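Local coordinates for ofchtiv-allosamidin (Ostrinia furnacalis, PDB 6JMB), which probably hydrolyses chitin as a group IV insect chitinase of glycosyl hydrolase family 18 and binds the inhibitor allosamidin, at residues Asp194-Gly197 with Ala198-Val202; Val261-Pro264 with Asn265-Ser268. All coordinates share one frame; numbering follows the deposited sequence.

Contact 1: Asp194-Gly197 with Ala198-Val202; sequences DMHG and AWDSV. With AMI (allosamizoline), chain C.
Asp200 OD2 draws together two donors, the His196 ring through ND1 at 3.1 Å and, at 3.3 Å, the backbone N of Gly197, the residue that opens the turn. They come from opposite faces of the carboxylate, neither in its plane, whereas the carboxylate oxygen lies almost exactly in the imidazole plane. Asp200 N in turn donates to Gly197 O (2.9 Å), closing a type I beta turn from Gly197 to Asp200. With CG set between its backbone N and carbonyl carbon (chi1 52°), the Trp199 indole folds back over the turn, and Gly197 CA makes a CH-pi contact 3.5 Å from the centroid of its six-membered ring. At the indole edge, a water accepts from Trp199 NE1 and donates to Met195 O. At the start of the segment, Asp194 belongs to the allosamizoline pocket of the TIM barrel, in the loop after strand 187-190; its OD2 accepts a 2.6 Å hydrogen bond from O6 of the ligand, while OD1 is held by Arg252 and Tyr250. Gripped from both faces, the Asp200 carboxylate is probably fixed in its rotation, while the single ND1 bond, bent at 143°, probably limits turning of the imidazole.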
loop_
_atom_site.group_PDB
_atom_site.type_symbol
_atom_site.label_atom_id
_atom_site.label_comp_id
_atom_site.label_asym_id
_atom_site.label_seq_id
_atom_site.Cartn_x
_atom_site.Cartn_y
_atom_site.Cartn_z
ATOM N N ASP A 194 -4.765 -0.201 -6.672
ATOM C CA ASP A 194 -5.797 0.814 -6.911
ATOM C C ASP A 194 -5.747 1.324 -8.349
ATOM O O ASP A 194 -6.114 2.471 -8.632
ATOM C CB ASP A 194 -5.721 1.976 -5.917
ATOM C CG ASP A 194 -5.753 1.513 -4.486
ATOM O OD1 ASP A 194 -6.537 0.593 -4.180
ATOM O OD2 ASP A 194 -4.994 2.072 -3.667
ATOM N N MET A 195 -5.291 0.466 -9.259
ATOM C CA MET A 195 -5.203 0.850 -10.663
ATOM C C MET A 195 -6.583 1.107 -11.235
ATOM O O MET A 195 -6.767 2.016 -12.059
ATOM C CB MET A 195 -4.510 -0.265 -11.439
ATOM C CG MET A 195 -3.078 -0.494 -11.008
ATOM S SD MET A 195 -2.005 0.757 -11.725
ATOM C CE MET A 195 -0.451 0.392 -10.908
ATOM N N HIS A 196 -7.556 0.304 -10.805
ATOM C CA HIS A 196 -8.955 0.450 -11.144
ATOM C C HIS A 196 -9.771 0.110 -9.912
ATOM O O HIS A 196 -9.306 -0.576 -8.999
ATOM C CB HIS A 196 -9.321 -0.473 -12.310
ATOM C CG HIS A 196 -8.538 -0.175 -13.543
ATOM N ND1 HIS A 196 -8.760 0.958 -14.296
ATOM C CD2 HIS A 196 -7.481 -0.805 -14.107
ATOM C CE1 HIS A 196 -7.901 0.989 -15.300
ATOM N NE2 HIS A 196 -7.116 -0.069 -15.209
ATOM N N GLY A 197 -10.992 0.613 -9.890
ATOM C CA GLY A 197 -11.857 0.408 -8.748
ATOM C C GLY A 197 -13.250 0.890 -9.071
ATOM O O GLY A 197 -13.534 1.318 -10.191
ATOM N N ALA A 198 -14.115 0.835 -8.060
ATOM C CA ALA A 198 -15.535 1.112 -8.257
ATOM C C ALA A 198 -15.832 2.545 -8.688
ATOM O O ALA A 198 -16.976 2.829 -9.066
ATOM C CB ALA A 198 -16.301 0.763 -6.986
ATOM N N TRP A 199 -14.845 3.443 -8.641
ATOM C CA TRP A 199 -14.993 4.791 -9.185
ATOM C C TRP A 199 -14.986 4.807 -10.709
ATOM O O TRP A 199 -15.367 5.818 -11.309
ATOM C CB TRP A 199 -13.852 5.680 -8.669
ATOM C CG TRP A 199 -12.487 5.077 -8.902
ATOM C CD1 TRP A 199 -11.728 5.183 -10.032
ATOM C CD2 TRP A 199 -11.734 4.267 -7.986
ATOM N NE1 TRP A 199 -10.547 4.485 -9.876
ATOM C CE2 TRP A 199 -10.529 3.919 -8.627
ATOM C CE3 TRP A 199 -11.969 3.797 -6.690
ATOM C CZ2 TRP A 199 -9.557 3.130 -8.014
ATOM C CZ3 TRP A 199 -10.997 3.014 -6.079
ATOM C CH2 TRP A 199 -9.809 2.691 -6.742
ATOM N N ASP A 200 -14.540 3.728 -11.349
ATOM C CA ASP A 200 -14.472 3.665 -12.801
ATOM C C ASP A 200 -15.843 3.340 -13.392
ATOM O O ASP A 200 -16.757 2.871 -12.707
ATOM C CB ASP A 200 -13.476 2.592 -13.252
ATOM C CG ASP A 200 -12.032 3.001 -13.038
ATOM O OD1 ASP A 200 -11.721 4.212 -13.128
ATOM O OD2 ASP A 200 -11.195 2.099 -12.805
ATOM N N SER A 201 -15.971 3.579 -14.700
ATOM C CA SER A 201 -17.227 3.306 -15.387
ATOM C C SER A 201 -17.363 1.851 -15.811
ATOM O O SER A 201 -18.457 1.436 -16.211
ATOM C CB SER A 201 -17.352 4.198 -16.621
ATOM O OG SER A 201 -16.343 3.883 -17.560
ATOM N N VAL A 202 -16.279 1.077 -15.733
ATOM C CA VAL A 202 -16.258 -0.325 -16.124
ATOM C C VAL A 202 -15.459 -1.081 -15.073
ATOM O O VAL A 202 -14.669 -0.500 -14.326
ATOM C CB VAL A 202 -15.609 -0.526 -17.514
ATOM C CG1 VAL A 202 -16.429 0.177 -18.609
ATOM C CG2 VAL A 202 -14.175 0.002 -17.523
HETATM C C1 AMI C . -2.900 2.987 0.411
HETATM C C2 AMI C . -2.866 4.269 1.337
HETATM C C3 AMI C . -3.842 3.987 2.367
HETATM C C4 AMI C . -4.932 3.088 1.651
HETATM C C5 AMI C . -4.081 2.136 0.953
HETATM C C6 AMI C . -4.826 1.360 -0.194
HETATM C C7 AMI C . -0.937 3.191 1.426
HETATM C C8 AMI C . 1.233 3.878 2.565
HETATM C C9 AMI C . 1.098 1.650 1.307
HETATM N N2 AMI C . -1.641 4.350 1.785
HETATM N N7 AMI C . 0.464 2.913 1.768
HETATM O O3 AMI C . -4.362 5.197 2.915
HETATM O O4 AMI C . -5.773 2.350 2.528
HETATM O O6 AMI C . -5.417 2.303 -1.064
HETATM O O7 AMI C . -1.658 2.301 0.687
HETATM O O HOH W 1 -8.259 4.386 -11.754
#

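Contact 2: Val261-Pro264 with Asn265-Ser268; sequences VNAP and NSPS
Ala263 to Ser266 form a type II beta turn, with Asn265 at its third position in a left-handed conformation and a weak, bent N-H bond from Ser266 N to Ala263 O across it at 3.4 Å. The Ser266 hydroxyl makes the firmer closure: OG donates to the same Ala263 O at 2.6 Å, tilted 34° from the carbonyl plane. Its torsion, with OG opposite the carbonyl carbon across the CA-CB bond (chi1 -59°), aims the hydroxyl back across the turn. One carbonyl oxygen thus receives both the backbone and the side chain of the same serine, and Thr203 OG1 is hydrogen-bonded to both Ala263 O and Ser266 N. CB of Ser266 also lies 3.3 Å from Val261 O, and Val261 CG1 comes alongside to 3.6 Å from Ser266 OG. Replacing the serine with an alanine would probably deprive Ala263 O of its short hydroxyl partner, leaving the closure to the weak N-H bond and to Thr203.

The turn belongs to the loop between strand 243-256 and the short strand 268-269 of this family 18 chitinase. Pro264 packs against Tyr311 of strand 309-314 and against His205, while Asn265, at the corner, is turned outward from the Ser266 bonds and sends ND2 to Glu213 O, tying the turn to the loop that follows strand 187-190. Asn262 faces the other way, with ND2 on Pro259 O and its own carbonyl accepting from Trp318 NE1. Across the open ends of the loop, a water lies 3.0 Å from Val261 O and within hydrogen-bonding distance of Pro267 O, where the chain leaves for strand 268-269.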
loop_
_atom_site.group_PDB
_atom_site.type_symbol
_atom_site.label_atom_id
_atom_site.label_comp_id
_atom_site.label_asym_id
_atom_site.label_seq_id
_atom_site.Cartn_x
_atom_site.Cartn_y
_atom_site.Cartn_z
ATOM N N VAL A 261 -22.636 -9.598 -18.965
ATOM C CA VAL A 261 -21.426 -9.005 -19.528
ATOM C C VAL A 261 -20.473 -8.814 -18.356
ATOM O O VAL A 261 -20.571 -7.829 -17.613
ATOM C CB VAL A 261 -21.715 -7.690 -20.257
ATOM C CG1 VAL A 261 -20.455 -7.155 -20.891
ATOM C CG2 VAL A 261 -22.792 -7.919 -21.325
ATOM N N ASN A 262 -19.572 -9.784 -18.161
ATOM C CA ASN A 262 -18.864 -9.932 -16.894
ATOM C C ASN A 262 -17.357 -10.087 -17.078
ATOM O O ASN A 262 -16.664 -10.535 -16.156
ATOM C CB ASN A 262 -19.448 -11.105 -16.099
ATOM C CG ASN A 262 -19.637 -12.345 -16.958
ATOM O OD1 ASN A 262 -18.769 -12.696 -17.756
ATOM N ND2 ASN A 262 -20.777 -13.004 -16.806
ATOM N N ALA A 263 -16.833 -9.734 -18.245
ATOM C CA ALA A 263 -15.401 -9.688 -18.443
ATOM C C ALA A 263 -14.836 -8.461 -17.732
ATOM O O ALA A 263 -15.576 -7.550 -17.350
ATOM C CB ALA A 263 -15.099 -9.607 -19.939
ATOM N N PRO A 264 -13.518 -8.397 -17.549
ATOM C CA PRO A 264 -12.901 -7.114 -17.212
ATOM C C PRO A 264 -13.289 -6.096 -18.273
ATOM O O PRO A 264 -13.545 -6.446 -19.429
ATOM C CB PRO A 264 -11.396 -7.418 -17.252
ATOM C CG PRO A 264 -11.297 -8.906 -17.072
ATOM C CD PRO A 264 -12.520 -9.465 -17.737
ATOM N N ASN A 265 -13.377 -4.832 -17.857
ATOM C CA ASN A 265 -13.765 -3.724 -18.729
ATOM C C ASN A 265 -15.206 -3.820 -19.220
ATOM O O ASN A 265 -15.530 -3.366 -20.325
ATOM C CB ASN A 265 -12.767 -3.495 -19.864
ATOM C CG ASN A 265 -11.525 -2.813 -19.369
ATOM O OD1 ASN A 265 -11.553 -1.625 -19.039
ATOM N ND2 ASN A 265 -10.440 -3.566 -19.250
ATOM N N SER A 266 -16.078 -4.381 -18.390
ATOM C CA SER A 266 -17.511 -4.389 -18.628
ATOM C C SER A 266 -18.171 -3.265 -17.842
ATOM O O SER A 266 -17.774 -2.989 -16.702
ATOM C CB SER A 266 -18.116 -5.708 -18.156
ATOM O OG SER A 266 -17.544 -6.811 -18.830
ATOM N N PRO A 267 -19.186 -2.626 -18.421
ATOM C CA PRO A 267 -19.891 -1.548 -17.717
ATOM C C PRO A 267 -20.290 -1.922 -16.292
ATOM O O PRO A 267 -20.784 -3.022 -16.020
ATOM C CB PRO A 267 -21.121 -1.308 -18.601
ATOM C CG PRO A 267 -20.626 -1.633 -19.975
ATOM C CD PRO A 267 -19.665 -2.789 -19.805
ATOM N N SER A 268 -20.065 -0.979 -15.383
ATOM C CA SER A 268 -20.383 -1.110 -13.974
ATOM C C SER A 268 -21.319 0.019 -13.558
ATOM O O SER A 268 -21.323 1.101 -14.157
ATOM C CB SER A 268 -19.098 -1.031 -13.138
ATOM O OG SER A 268 -19.390 -0.884 -11.757
HETATM O O HOH W 2 -21.949 -5.131 -17.500
#

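Contact 1 and contact 2 lie in series along the chain, their centres about 11 Å apart and on the same side of the chain's centre. The 194-202 turn sits in the loop between strand 187-190 and helix 226-235, and the 261-268 turn in the loop after strand 243-256, the strand that pairs in parallel with 187-190 in the barrel. Where they meet, Ser201 O probably accepts a hydrogen bond from Ser268 N (3.0 Å), while Val202 packs against Asn265, Ser266 and Pro267. The centre of contact 1 lies about 17 Å and that of contact 2 about 26 Å from the centre of the chain, so the joined loops link the allosamizoline pocket to more peripheral structure.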